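Local coordinates for protein putative transcriptional regulator (Clostridium difficile, PDB 3QI7) that is of unknown function but, as a putative lipoprotein with a periplasmic binding protein-like fold, may bind a small ligand such as a sugar, at residues Q130-D133 and V134-G137. Numbering follows the deposited sequence. Where two conformers were deposited one is given.
Sequences QFVD and VNLG
The turn from helix 125-131 into strand 134-137, within a beta-alpha-beta unit that begins with strand 115-118, is bridged by the side chain of N135, which folds back onto V132. N135 ND2 donates a bent hydrogen bond to V132 O (3.1 Å, N-H...O angle 144°), reaching the oxygen from above its carbonyl plane. CG of N135 stands anti to its carbonyl carbon (chi1 -59°), which brings the amide back beside V132. Its other branch lies against the valine: N135 OD1 sits 3.3 Å from V132 CB and 3.4 Å from V132 CG1, so the valine's carbons pack against the oxygen of a buried amide. V132 CG1 also approaches V134 O at 3.7 Å. The amide is gripped at both ends, since OD1 bonds to S118 OG and ND2 also to N360 O, which should fix its rotation. D133 OD2 forms a salt bridge with K108 NZ and accepts a hydrogen bond from T116 N. V132 packs on L101 and L104 of helix 101-110, V134 meets M321 of helix 306-324, and strand 134-137 runs parallel between strands 115-118 and 361-370.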
ATOM      1  N   GLN A 130      -6.714  17.535  10.060  1.00 30.05           N
ATOM      2  CA  GLN A 130      -7.496  18.756  10.289  0.50 31.19           C
ATOM      3  C   GLN A 130      -8.551  18.937   9.194  1.00 31.85           C
ATOM      4  O   GLN A 130      -9.682  19.284   9.481  1.00 31.80           O
ATOM      5  CB  GLN A 130      -6.568  19.988  10.346  0.50 31.66           C
ATOM      6  CG  GLN A 130      -7.213  21.267  10.928  0.50 34.65           C
ATOM      7  CD  GLN A 130      -6.276  22.481  10.930  0.50 32.82           C
ATOM      8  OE1 GLN A 130      -5.060  22.357  10.806  0.50 29.79           O
ATOM      9  NE2 GLN A 130      -6.855  23.658  11.075  0.50 33.15           N
ATOM     10  N   PHE A 131      -8.174  18.679   7.938  1.00 29.20           N
ATOM     11  CA  PHE A 131      -9.008  19.149   6.792  1.00 30.54           C
ATOM     12  C   PHE A 131      -9.729  18.071   5.984  1.00 30.91           C
ATOM     13  O   PHE A 131     -10.560  18.410   5.143  1.00 31.56           O
ATOM     14  CB  PHE A 131      -8.160  20.012   5.839  1.00 29.82           C
ATOM     15  CG  PHE A 131      -7.627  21.265   6.474  1.00 35.16           C
ATOM     16  CD1 PHE A 131      -8.487  22.238   6.937  1.00 37.17           C
ATOM     17  CD2 PHE A 131      -6.253  21.459   6.614  1.00 38.17           C
ATOM     18  CE1 PHE A 131      -7.989  23.397   7.536  1.00 40.20           C
ATOM     19  CE2 PHE A 131      -5.746  22.606   7.210  1.00 36.90           C
ATOM     20  CZ  PHE A 131      -6.613  23.579   7.670  1.00 39.30           C
ATOM     21  N   VAL A 132      -9.409  16.800   6.223  1.00 28.25           N
ATOM     22  CA  VAL A 132     -10.044  15.677   5.512  1.00 26.56           C
ATOM     23  C   VAL A 132     -10.741  14.789   6.535  1.00 26.91           C
ATOM     24  O   VAL A 132     -10.185  14.525   7.622  1.00 26.80           O
ATOM     25  CB  VAL A 132      -8.983  14.873   4.692  1.00 26.98           C
ATOM     26  CG1 VAL A 132      -9.621  13.689   3.964  1.00 21.88           C
ATOM     27  CG2 VAL A 132      -8.223  15.807   3.713  1.00 23.11           C
ATOM     28  N   ASP A 133     -11.956  14.319   6.230  1.00 27.90           N
ATOM     29  CA  ASP A 133     -12.760  13.591   7.244  1.00 26.13           C
ATOM     30  C   ASP A 133     -12.123  12.271   7.766  1.00 25.30           C
ATOM     31  O   ASP A 133     -12.047  12.065   8.969  1.00 25.16           O
ATOM     32  CB  ASP A 133     -14.173  13.264   6.717  1.00 26.25           C
ATOM     33  CG  ASP A 133     -14.964  14.497   6.323  1.00 33.44           C
ATOM     34  OD1 ASP A 133     -14.834  15.522   7.016  1.00 39.03           O
ATOM     35  OD2 ASP A 133     -15.736  14.437   5.315  1.00 36.57           O
ATOM     36  N   VAL A 134     -11.728  11.372   6.847  1.00 24.00           N
ATOM     37  CA  VAL A 134     -11.131  10.057   7.173  1.00 23.23           C
ATOM     38  C   VAL A 134      -9.824   9.919   6.413  1.00 21.55           C
ATOM     39  O   VAL A 134      -9.761  10.225   5.226  1.00 21.36           O
ATOM     40  CB  VAL A 134     -12.067   8.882   6.812  1.00 22.59           C
ATOM     41  CG1 VAL A 134     -11.433   7.530   7.204  1.00 20.70           C
ATOM     42  CG2 VAL A 134     -13.424   9.056   7.498  1.00 21.79           C
ATOM     43  N   ASN A 135      -8.780   9.538   7.130  1.00 19.68           N
ATOM     44  CA  ASN A 135      -7.426   9.435   6.600  1.00 22.63           C
ATOM     45  C   ASN A 135      -6.821   8.074   6.906  1.00 22.32           C
ATOM     46  O   ASN A 135      -6.734   7.675   8.052  1.00 22.10           O
ATOM     47  CB  ASN A 135      -6.569  10.566   7.160  1.00 21.27           C
ATOM     48  CG  ASN A 135      -7.136  11.932   6.804  1.00 24.08           C
ATOM     49  OD1 ASN A 135      -7.000  12.375   5.660  1.00 24.43           O
ATOM     50  ND2 ASN A 135      -7.840  12.571   7.752  1.00 24.33           N
ATOM     51  N   LEU A 136      -6.443   7.371   5.848  1.00 20.32           N
ATOM     52  CA  LEU A 136      -5.910   6.036   5.910  1.00 18.62           C
ATOM     53  C   LEU A 136      -4.552   6.052   5.245  1.00 21.16           C
ATOM     54  O   LEU A 136      -4.378   6.677   4.191  1.00 20.83           O
ATOM     55  CB  LEU A 136      -6.803   5.093   5.131  1.00 19.29           C
ATOM     56  CG  LEU A 136      -8.287   5.074   5.523  1.00 22.30           C
ATOM     57  CD1 LEU A 136      -9.083   4.194   4.498  1.00 26.81           C
ATOM     58  CD2 LEU A 136      -8.453   4.586   6.939  1.00 24.13           C
ATOM     59  N   GLY A 137      -3.571   5.431   5.887  1.00 20.09           N
ATOM     60  CA  GLY A 137      -2.219   5.456   5.378  1.00 23.80           C
ATOM     61  C   GLY A 137      -1.353   4.404   6.029  1.00 25.01           C
ATOM     62  O   GLY A 137      -1.838   3.481   6.685  1.00 21.00           O
TER